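Ribosomal RNA small subunit methyltransferase E (Legionella pneumophila, PDB 5O96) probably methylates the N3 position of a specific uridine in 16S rRNA of the assembled small ribosomal subunit, using S-adenosylmethionine as methyl donor. Local coordinates at residues E116-K121 with I196-G201; D160-E165 with H213-L218; E93-V98 with H132-I137. All blocks are in the same frame, centred on the assembly; numbering follows the deposited sequence.

Interaction 1. Residues E116-K121 with I196-G201. With SAM (S-adenosylmethionine), chain I.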
loop_
_atom_site.group_PDB
_atom_site.type_symbol
_atom_site.label_atom_id
_atom_site.label_comp_id
_atom_site.label_asym_id
_atom_site.label_seq_id
_atom_site.Cartn_x
_atom_site.Cartn_y
_atom_site.Cartn_z
ATOM N N GLU A 116 22.525 -6.215 4.558
ATOM C CA GLU A 116 23.751 -5.888 3.834
ATOM C C GLU A 116 23.536 -4.737 2.867
ATOM O O GLU A 116 24.312 -3.775 2.845
ATOM C CB GLU A 116 24.267 -7.118 3.092
ATOM C CG GLU A 116 25.636 -6.925 2.444
ATOM C CD GLU A 116 26.240 -8.233 1.949
ATOM O OE1 GLU A 116 26.380 -9.170 2.768
ATOM O OE2 GLU A 116 26.559 -8.326 0.743
ATOM N N ARG A 117 22.459 -4.792 2.092
ATOM C CA ARG A 117 22.269 -3.863 0.993
ATOM C C ARG A 117 21.351 -2.706 1.362
ATOM O O ARG A 117 20.820 -2.035 0.472
ATOM C CB ARG A 117 21.753 -4.625 -0.227
ATOM C CG ARG A 117 22.774 -5.641 -0.734
ATOM C CD ARG A 117 22.210 -6.517 -1.827
ATOM N NE ARG A 117 23.117 -7.593 -2.202
ATOM C CZ ARG A 117 22.823 -8.539 -3.091
ATOM N NH1 ARG A 117 21.643 -8.542 -3.701
ATOM N NH2 ARG A 117 23.708 -9.481 -3.373
ATOM N N CYS A 118 21.140 -2.471 2.655
ATOM C CA CYS A 118 20.474 -1.258 3.078
ATOM C C CYS A 118 21.377 -0.070 2.785
ATOM O O CYS A 118 22.602 -0.155 2.899
ATOM C CB CYS A 118 20.111 -1.331 4.565
ATOM S SG CYS A 118 18.717 -2.470 4.922
ATOM N N GLN A 119 20.770 1.025 2.350
ATOM C CA GLN A 119 21.493 2.252 2.041
ATOM C C GLN A 119 21.081 3.323 3.046
ATOM O O GLN A 119 20.309 4.236 2.743
ATOM C CB GLN A 119 21.209 2.688 0.603
ATOM C CG GLN A 119 21.646 1.699 -0.464
ATOM C CD GLN A 119 21.016 2.001 -1.813
ATOM O OE1 GLN A 119 19.840 2.370 -1.892
ATOM N NE2 GLN A 119 21.797 1.854 -2.882
ATOM N N VAL A 120 21.597 3.187 4.268
ATOM C CA VAL A 120 21.241 4.072 5.366
ATOM C C VAL A 120 22.465 4.255 6.250
ATOM O O VAL A 120 23.272 3.338 6.419
ATOM C CB VAL A 120 20.038 3.532 6.185
ATOM C CG1 VAL A 120 18.732 3.780 5.449
ATOM C CG2 VAL A 120 20.203 2.044 6.478
ATOM N N LYS A 121 22.602 5.455 6.808
ATOM C CA LYS A 121 23.644 5.751 7.781
ATOM C C LYS A 121 23.117 5.487 9.189
ATOM O O LYS A 121 22.080 6.030 9.585
ATOM C CB LYS A 121 24.110 7.198 7.631
ATOM C CG LYS A 121 22.978 8.202 7.444
ATOM C CD LYS A 121 23.509 9.497 6.851
ATOM C CE LYS A 121 22.523 10.639 7.014
ATOM N NZ LYS A 121 23.166 11.956 6.753
ATOM N N ILE A 196 11.160 -8.641 5.056
ATOM C CA ILE A 196 11.111 -7.937 3.775
ATOM C C ILE A 196 12.365 -7.092 3.661
ATOM O O ILE A 196 12.699 -6.333 4.578
ATOM C CB ILE A 196 9.837 -7.090 3.622
ATOM C CG1 ILE A 196 8.652 -8.048 3.427
ATOM C CG2 ILE A 196 9.973 -6.144 2.395
ATOM C CD1 ILE A 196 7.467 -7.676 4.140
ATOM N N GLY A 197 13.074 -7.256 2.555
ATOM C CA GLY A 197 14.397 -6.720 2.417
ATOM C C GLY A 197 14.404 -5.398 1.706
ATOM O O GLY A 197 13.366 -4.870 1.304
ATOM N N PRO A 198 15.582 -4.830 1.558
ATOM C CA PRO A 198 15.714 -3.476 1.027
ATOM C C PRO A 198 15.665 -3.549 -0.490
ATOM O O PRO A 198 15.630 -4.640 -1.062
ATOM C CB PRO A 198 17.094 -3.048 1.521
ATOM C CG PRO A 198 17.874 -4.340 1.441
ATOM C CD PRO A 198 16.890 -5.434 1.850
ATOM N N GLU A 199 15.745 -2.374 -1.124
ATOM C CA GLU A 199 15.611 -2.306 -2.572
ATOM C C GLU A 199 16.551 -3.273 -3.270
ATOM O O GLU A 199 16.129 -4.042 -4.143
ATOM C CB GLU A 199 15.803 -0.888 -3.101
ATOM C CG GLU A 199 15.504 -0.828 -4.610
ATOM C CD GLU A 199 15.887 0.492 -5.280
ATOM O OE1 GLU A 199 15.851 1.546 -4.605
ATOM O OE2 GLU A 199 16.220 0.474 -6.490
ATOM N N GLY A 200 17.821 -3.283 -2.876
ATOM C CA GLY A 200 18.726 -4.198 -3.555
ATOM C C GLY A 200 18.508 -5.672 -3.270
ATOM O O GLY A 200 19.254 -6.498 -3.806
ATOM N N GLY A 201 17.543 -6.040 -2.427
ATOM C CA GLY A 201 17.435 -7.451 -2.058
ATOM C C GLY A 201 18.462 -7.950 -1.045
ATOM O O GLY A 201 18.975 -7.199 -0.213
HETATM N N SAM I . 12.089 -3.296 -5.529
HETATM C CA SAM I . 11.973 -2.631 -4.235
HETATM C C SAM I . 12.225 -1.106 -4.154
HETATM O O SAM I . 12.222 -0.378 -5.134
HETATM O OXT SAM I . 12.422 -0.527 -3.086
HETATM C CB SAM I . 12.921 -3.325 -3.311
HETATM C CG SAM I . 12.519 -4.114 -2.090
HETATM S SD SAM I . 12.062 -5.738 -2.611
HETATM C CE SAM I . 10.458 -5.957 -1.840
HETATM C "C5'" SAM I . 13.136 -6.670 -1.498
HETATM C "C4'" SAM I . 13.428 -8.007 -2.136
HETATM O "O4'" SAM I . 12.207 -8.722 -2.134
HETATM C "C3'" SAM I . 13.773 -7.818 -3.607
HETATM O "O3'" SAM I . 15.149 -7.788 -3.887
HETATM C "C2'" SAM I . 13.176 -9.019 -4.283
HETATM O "O2'" SAM I . 14.200 -9.969 -4.424
HETATM C "C1'" SAM I . 12.138 -9.523 -3.298
HETATM N N9 SAM I . 10.865 -9.457 -4.029
HETATM C C8 SAM I . 10.231 -8.354 -4.572
HETATM N N7 SAM I . 9.103 -8.756 -5.190
HETATM C C5 SAM I . 9.016 -10.103 -5.053
HETATM C C6 SAM I . 8.080 -11.004 -5.489
HETATM N N6 SAM I . 7.054 -10.564 -6.192
HETATM N N1 SAM I . 8.259 -12.345 -5.224
HETATM C C2 SAM I . 9.350 -12.782 -4.503
HETATM N N3 SAM I . 10.295 -11.866 -4.057
HETATM C C4 SAM I . 10.118 -10.554 -4.341
HETATM O O HOH W 1 20.594 -7.029 2.178
HETATM O O HOH W 2 18.884 -0.742 -0.741
HETATM O O HOH W 3 16.711 2.392 -1.927
#

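Interaction 2. Residues D160-E165 with H213-L218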
loop_
_atom_site.group_PDB
_atom_site.type_symbol
_atom_site.label_atom_id
_atom_site.label_comp_id
_atom_site.label_asym_id
_atom_site.label_seq_id
_atom_site.Cartn_x
_atom_site.Cartn_y
_atom_site.Cartn_z
ATOM N N ASP A 160 21.340 -10.991 11.330
ATOM C CA ASP A 160 21.797 -12.146 12.093
ATOM C C ASP A 160 21.018 -12.279 13.397
ATOM O O ASP A 160 20.506 -13.357 13.726
ATOM C CB ASP A 160 23.311 -12.045 12.373
ATOM C CG ASP A 160 23.868 -13.294 13.043
ATOM O OD1 ASP A 160 23.953 -14.349 12.383
ATOM O OD2 ASP A 160 24.212 -13.231 14.237
ATOM N N GLN A 161 20.914 -11.185 14.154
ATOM C CA GLN A 161 20.267 -11.259 15.458
ATOM C C GLN A 161 18.819 -11.696 15.317
ATOM O O GLN A 161 18.375 -12.639 15.977
ATOM C CB GLN A 161 20.355 -9.912 16.164
ATOM C CG GLN A 161 19.675 -9.897 17.518
ATOM C CD GLN A 161 19.894 -8.603 18.260
ATOM O OE1 GLN A 161 20.801 -7.839 17.937
ATOM N NE2 GLN A 161 19.049 -8.335 19.245
ATOM N N PHE A 162 18.082 -11.039 14.419
ATOM C CA PHE A 162 16.645 -11.255 14.315
ATOM C C PHE A 162 16.326 -12.697 13.948
ATOM O O PHE A 162 15.394 -13.309 14.488
ATOM C CB PHE A 162 16.059 -10.304 13.267
ATOM C CG PHE A 162 14.624 -10.571 12.981
ATOM C CD1 PHE A 162 14.255 -11.474 12.009
ATOM C CD2 PHE A 162 13.645 -9.966 13.740
ATOM C CE1 PHE A 162 12.959 -11.755 11.798
ATOM C CE2 PHE A 162 12.336 -10.238 13.514
ATOM C CZ PHE A 162 11.990 -11.127 12.540
ATOM N N VAL A 163 17.058 -13.226 12.980
ATOM C CA VAL A 163 16.866 -14.587 12.530
ATOM C C VAL A 163 17.236 -15.580 13.629
ATOM O O VAL A 163 16.621 -16.649 13.743
ATOM C CB VAL A 163 17.692 -14.738 11.239
ATOM C CG1 VAL A 163 18.410 -16.034 11.177
ATOM C CG2 VAL A 163 16.806 -14.517 10.010
ATOM N N ARG A 164 18.216 -15.243 14.477
ATOM C CA ARG A 164 18.565 -16.128 15.586
ATOM C C ARG A 164 17.464 -16.160 16.638
ATOM O O ARG A 164 17.108 -17.231 17.144
ATOM C CB ARG A 164 19.890 -15.698 16.226
ATOM C CG ARG A 164 21.140 -16.137 15.465
ATOM C CD ARG A 164 22.416 -16.009 16.307
ATOM N NE ARG A 164 23.034 -14.682 16.237
ATOM C CZ ARG A 164 22.859 -13.713 17.137
ATOM N NH1 ARG A 164 23.472 -12.542 16.976
ATOM N NH2 ARG A 164 22.071 -13.902 18.193
ATOM N N GLU A 165 16.918 -15.000 16.985
ATOM C CA GLU A 165 15.949 -14.904 18.069
ATOM C C GLU A 165 14.527 -15.203 17.633
ATOM O O GLU A 165 13.669 -15.370 18.502
ATOM C CB GLU A 165 15.982 -13.505 18.686
ATOM C CG GLU A 165 17.321 -13.108 19.281
ATOM C CD GLU A 165 17.355 -11.626 19.644
ATOM O OE1 GLU A 165 16.402 -10.884 19.278
ATOM O OE2 GLU A 165 18.332 -11.209 20.301
ATOM N N HIS A 213 18.012 -20.777 9.496
ATOM C CA HIS A 213 17.181 -20.640 10.687
ATOM C C HIS A 213 15.690 -20.775 10.399
ATOM O O HIS A 213 14.871 -20.240 11.153
ATOM C CB HIS A 213 17.486 -19.316 11.375
ATOM C CG HIS A 213 18.850 -19.279 11.984
ATOM N ND1 HIS A 213 19.998 -19.087 11.242
ATOM C CD2 HIS A 213 19.251 -19.463 13.263
ATOM C CE1 HIS A 213 21.046 -19.131 12.046
ATOM N NE2 HIS A 213 20.618 -19.356 13.277
ATOM N N GLY A 214 15.322 -21.493 9.341
ATOM C CA GLY A 214 13.942 -21.887 9.135
ATOM C C GLY A 214 13.092 -20.919 8.337
ATOM O O GLY A 214 11.899 -21.183 8.152
ATOM N N PHE A 215 13.649 -19.822 7.837
ATOM C CA PHE A 215 12.878 -18.886 7.027
ATOM C C PHE A 215 12.690 -19.435 5.617
ATOM O O PHE A 215 13.655 -19.770 4.929
ATOM C CB PHE A 215 13.557 -17.527 7.042
ATOM C CG PHE A 215 13.308 -16.782 8.325
ATOM C CD1 PHE A 215 14.126 -16.966 9.431
ATOM C CD2 PHE A 215 12.213 -15.945 8.441
ATOM C CE1 PHE A 215 13.865 -16.303 10.616
ATOM C CE2 PHE A 215 11.952 -15.271 9.614
ATOM C CZ PHE A 215 12.764 -15.446 10.698
ATOM N N LEU A 216 11.450 -19.566 5.209
ATOM C CA LEU A 216 11.072 -20.114 3.911
ATOM C C LEU A 216 10.745 -18.998 2.910
ATOM O O LEU A 216 10.225 -17.935 3.302
ATOM C CB LEU A 216 9.858 -21.034 4.069
ATOM C CG LEU A 216 10.038 -22.153 5.116
ATOM C CD1 LEU A 216 8.740 -22.936 5.284
ATOM C CD2 LEU A 216 11.197 -23.096 4.791
ATOM N N PRO A 217 11.048 -19.207 1.621
ATOM C CA PRO A 217 10.881 -18.139 0.614
ATOM C C PRO A 217 9.455 -18.026 0.084
ATOM O O PRO A 217 8.888 -18.963 -0.481
ATOM C CB PRO A 217 11.856 -18.549 -0.492
ATOM C CG PRO A 217 11.872 -20.048 -0.427
ATOM C CD PRO A 217 11.711 -20.391 1.056
ATOM N N LEU A 218 8.894 -16.838 0.233
ATOM C CA LEU A 218 7.549 -16.496 -0.209
ATOM C C LEU A 218 7.603 -15.567 -1.421
ATOM O O LEU A 218 8.303 -14.553 -1.381
ATOM C CB LEU A 218 6.808 -15.788 0.926
ATOM C CG LEU A 218 5.430 -15.216 0.552
ATOM C CD1 LEU A 218 4.490 -16.390 0.524
ATOM C CD2 LEU A 218 4.983 -14.088 1.533
#

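Interaction 3. Residues E93-V98 with H132-I137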
loop_
_atom_site.group_PDB
_atom_site.type_symbol
_atom_site.label_atom_id
_atom_site.label_comp_id
_atom_site.label_asym_id
_atom_site.label_seq_id
_atom_site.Cartn_x
_atom_site.Cartn_y
_atom_site.Cartn_z
ATOM N N GLU A 93 10.586 8.538 3.479
ATOM C CA GLU A 93 9.130 8.514 3.481
ATOM C C GLU A 93 8.602 7.103 3.287
ATOM O O GLU A 93 7.544 6.768 3.817
ATOM C CB GLU A 93 8.599 9.470 2.404
ATOM C CG GLU A 93 9.215 10.914 2.407
ATOM C CD GLU A 93 10.748 11.003 2.078
ATOM O OE1 GLU A 93 11.243 10.362 1.113
ATOM O OE2 GLU A 93 11.461 11.733 2.807
ATOM N N ARG A 94 9.339 6.262 2.565
ATOM C CA ARG A 94 8.892 4.895 2.373
ATOM C C ARG A 94 8.801 4.147 3.695
ATOM O O ARG A 94 7.871 3.363 3.905
ATOM C CB ARG A 94 9.823 4.164 1.415
ATOM C CG ARG A 94 9.888 4.773 0.028
ATOM C CD ARG A 94 10.732 3.867 -0.871
ATOM N NE ARG A 94 11.674 4.576 -1.724
ATOM C CZ ARG A 94 12.992 4.560 -1.569
ATOM N NH1 ARG A 94 13.540 3.878 -0.579
ATOM N NH2 ARG A 94 13.761 5.234 -2.411
ATOM N N MET A 95 9.753 4.364 4.596
ATOM C CA MET A 95 9.697 3.678 5.880
ATOM C C MET A 95 8.498 4.150 6.698
ATOM O O MET A 95 7.826 3.342 7.352
ATOM C CB MET A 95 11.015 3.890 6.630
ATOM C CG MET A 95 11.339 2.866 7.742
ATOM S SD MET A 95 11.573 1.101 7.374
ATOM C CE MET A 95 11.810 1.005 5.627
ATOM N N GLU A 96 8.208 5.451 6.657
ATOM C CA GLU A 96 7.030 5.973 7.335
ATOM C C GLU A 96 5.760 5.393 6.735
ATOM O O GLU A 96 4.781 5.135 7.449
ATOM C CB GLU A 96 7.015 7.502 7.248
ATOM C CG GLU A 96 8.217 8.162 7.895
ATOM C CD GLU A 96 8.161 9.676 7.831
ATOM O OE1 GLU A 96 7.500 10.198 6.918
ATOM O OE2 GLU A 96 8.775 10.343 8.697
ATOM N N MET A 97 5.758 5.205 5.417
ATOM C CA MET A 97 4.635 4.569 4.760
ATOM C C MET A 97 4.404 3.172 5.325
ATOM O O MET A 97 3.271 2.813 5.685
ATOM C CB MET A 97 4.888 4.541 3.257
ATOM C CG MET A 97 3.706 4.049 2.382
ATOM S SD MET A 97 3.646 2.261 2.353
ATOM C CE MET A 97 3.186 2.030 0.630
ATOM N N VAL A 98 5.481 2.382 5.434
ATOM C CA VAL A 98 5.378 1.036 5.991
ATOM C C VAL A 98 4.893 1.087 7.432
ATOM O O VAL A 98 4.043 0.283 7.843
ATOM C CB VAL A 98 6.727 0.307 5.886
ATOM C CG1 VAL A 98 6.670 -1.051 6.610
ATOM C CG2 VAL A 98 7.123 0.125 4.420
ATOM N N HIS A 132 11.478 7.388 17.393
ATOM C CA HIS A 132 10.454 8.244 17.965
ATOM C C HIS A 132 9.410 8.625 16.911
ATOM O O HIS A 132 8.202 8.512 17.144
ATOM C CB HIS A 132 11.145 9.474 18.572
ATOM C CG HIS A 132 10.254 10.343 19.403
ATOM N ND1 HIS A 132 9.874 10.012 20.684
ATOM C CD2 HIS A 132 9.683 11.542 19.143
ATOM C CE1 HIS A 132 9.110 10.969 21.178
ATOM N NE2 HIS A 132 8.978 11.908 20.262
ATOM N N GLN A 133 9.863 9.054 15.732
ATOM C CA GLN A 133 8.938 9.484 14.688
ATOM C C GLN A 133 8.100 8.323 14.194
ATOM O O GLN A 133 6.897 8.478 13.936
ATOM C CB GLN A 133 9.710 10.107 13.521
ATOM C CG GLN A 133 10.473 11.344 13.901
ATOM C CD GLN A 133 11.371 11.862 12.795
ATOM O OE1 GLN A 133 11.615 11.175 11.796
ATOM N NE2 GLN A 133 11.863 13.083 12.966
ATOM N N TRP A 134 8.729 7.157 14.048
ATOM C CA TRP A 134 8.009 5.962 13.635
ATOM C C TRP A 134 6.903 5.606 14.632
ATOM O O TRP A 134 5.804 5.208 14.231
ATOM C CB TRP A 134 8.997 4.801 13.473
ATOM C CG TRP A 134 9.970 4.966 12.318
ATOM C CD1 TRP A 134 9.818 5.770 11.227
ATOM C CD2 TRP A 134 11.227 4.294 12.146
ATOM N NE1 TRP A 134 10.898 5.645 10.387
ATOM C CE2 TRP A 134 11.773 4.735 10.923
ATOM C CE3 TRP A 134 11.938 3.356 12.902
ATOM C CZ2 TRP A 134 13.002 4.276 10.445
ATOM C CZ3 TRP A 134 13.160 2.905 12.431
ATOM C CH2 TRP A 134 13.677 3.364 11.212
ATOM N N LEU A 135 7.164 5.742 15.941
ATOM C CA LEU A 135 6.150 5.332 16.900
ATOM C C LEU A 135 4.936 6.255 16.836
ATOM O O LEU A 135 3.798 5.808 17.002
ATOM C CB LEU A 135 6.729 5.279 18.323
ATOM C CG LEU A 135 5.672 4.878 19.368
ATOM C CD1 LEU A 135 5.029 3.523 19.008
ATOM C CD2 LEU A 135 6.226 4.852 20.764
ATOM N N ASN A 136 5.152 7.545 16.581
ATOM C CA ASN A 136 4.016 8.455 16.525
ATOM C C ASN A 136 3.153 8.176 15.302
ATOM O O ASN A 136 1.925 8.246 15.382
ATOM C CB ASN A 136 4.499 9.901 16.552
ATOM C CG ASN A 136 5.182 10.254 17.859
ATOM O OD1 ASN A 136 4.986 9.584 18.883
ATOM N ND2 ASN A 136 5.992 11.308 17.834
ATOM N N ILE A 137 3.785 7.843 14.174
ATOM C CA ILE A 137 3.068 7.442 12.967
ATOM C C ILE A 137 2.221 6.207 13.224
ATOM O O ILE A 137 1.103 6.090 12.709
ATOM C CB ILE A 137 4.066 7.178 11.825
ATOM C CG1 ILE A 137 4.674 8.483 11.308
ATOM C CG2 ILE A 137 3.405 6.364 10.717
ATOM C CD1 ILE A 137 5.988 8.287 10.586
HETATM O O HOH W 4 11.073 9.329 9.946
#

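Interaction 1. Residues E116-K121 with I196-G201
Arg117 and Cys118 lie against a type I beta turn from Pro198 to Gly201, closed by its Gly201 N to Pro198 O bond, and the two backbones come nearest where the CA atoms of Cys118 and Pro198 are 5.6 Å apart. The Arg117 side chain runs extended along the turn until NH1 donates to Gly200 O over 3.1 Å, at an N-H...O angle of 158°. That oxygen sits almost in the guanidinium plane, at its edge, while the donor is tilted 28° from the carbonyl plane. Both loops follow strands of the parallel sheet in the SPOUT methyltransferase domain, and the turn carries S-adenosylmethionine on its other flank, Gly201 and Pro198 O lining the ribose side. In SPOUT enzymes the cofactor-binding loops typically belong to a C-terminal trefoil knot, consistent with SAM's bonds to Gly221 O, Leu225 O and Thr227 N. Gly197 O is hydrogen-bonded to Thr227 OG1. Next to Arg117, Cys118 SG packs on Pro198 CB at 3.8 Å, and the proline ring rests on Ala88. One water accepts from Arg117 N and donates to Gly201 O, both at 2.9 Å; another donates to Gln119 OE1 and Glu199 OE1, although the glutamine is poorly ordered.

Interaction 2. Residues D160-E165 with H213-L218
Val163 fits between His213 and Phe215, one methyl on each, and these apolar touches make up most of the contact. Val163 CG1 lies 3.4 Å from His213 CG and is as near to ND1, so it meets the root of the imidazole. Val163 CG2 meets the phenylalanine ring, coming within 3.5 Å of Phe215 CE1. The histidine and phenylalanine are two residues apart, with Gly214 turning the chain between them at a positive phi of 90°. Phe162 adds a second phenyl ring, its CE1 being 3.9 Å from Phe215 CZ. Its ring gets there because CG stands anti to the backbone N (chi1 173°), and the two phenylalanine side chains cross at about a right angle.

The charged pair lies within the helix. Arg164 bends at chi3 and turns back one helical turn to hold Asp160 side-on, with NE 2.7 Å and NH1 2.9 Å from the same oxygen, Asp160 OD2. Both donors approach that oxygen from one face of the carboxylate. With its charged end engaged there, Arg164 offers the histidine its aliphatic part, CG lying 3.9 Å from His213 NE2. A separate polar bond holds the other ring nitrogen, His213 ND1, to Leu209 O.

Phe215 also packs on Ala193 and Ile195 of strand 191-196 and on Thr210 of helix 204-212, while Phe162 meets His84 edge-to-face. Helix 159-165 thus lies over the parallel sheet beside helix 204-212, and His213 to Phe215 form the link from that helix into the edge strand 216-218.

Interaction 3. Residues E93-V98 with H132-I137
Met95 and Glu96 of one helix face Trp134 and Ile137 of the other, and the closest touches are carbon to carbon, Met95 CG on Trp134 CZ2 and Glu96 CG on Ile137 CD1. Met95 CG comes within 3.5 Å of Trp134 CZ2 and lies beside the CZ2-CE2 bond of the six-membered ring, near NE1. The sulfur follows as a Met-aromatic contact: Met95 SD is 5.2 Å from the centroid of the six-membered ring of Trp134 and 29° off its normal. With CG anti to the backbone N (chi1 -159°) and a bend at chi2, the methionine leaves its CG against the indole while the end of the chain leads away. Next to it, Ile137 CD1 nestles against the aliphatic part of the glutamate, 3.5 Å from Glu96 CG, the two side chains crossing at about a right angle. Glu96 CG also lies near the indole edge.

Farther out, the carboxylate is joined to the other helix by water. A single molecule donates to Glu96 OE2 at 2.8 Å and to Gln133 OE1 at 2.7 Å, which lets two acceptor oxygens face each other without direct contact.

Trp134 and Ile137 lie three residues apart on helix 124-145, and both also touch Met99, one turn beyond Met95; Ile137 reaches Gln100 as well. Behind Met95 stands Gln87 of strand 82-88. The segment axes approach to 9.8 Å and run in the same general sense, 40° apart. This is the packing of two neighbouring helices of a parallel alpha/beta domain, in keeping with the SPOUT fold, next to the dimer interface where Met97 reaches Lys101 of the second subunit.

In the fold
All three contacts lie within the methyltransferase domain. Interaction 1 meets S-adenosylmethionine through the turn that follows strand 191-196. Interaction 2 lies on the same side of the chain's centre, centre to centre about 16 Å from interaction 1; its Phe215 side chain is about 13 Å from the cofactor, and Leu218 touches it, though that residue takes no part in the contact. Interaction 3 is nearer the middle of the chain, the side chain of Met95 being about 9 Å from the cofactor and about 6 Å from that of Thr227. Centres of interactions 2 and 3 are about 24 Å apart; interaction 1 comes within about 7 Å and 5 Å of them, nearest atoms, touching neither.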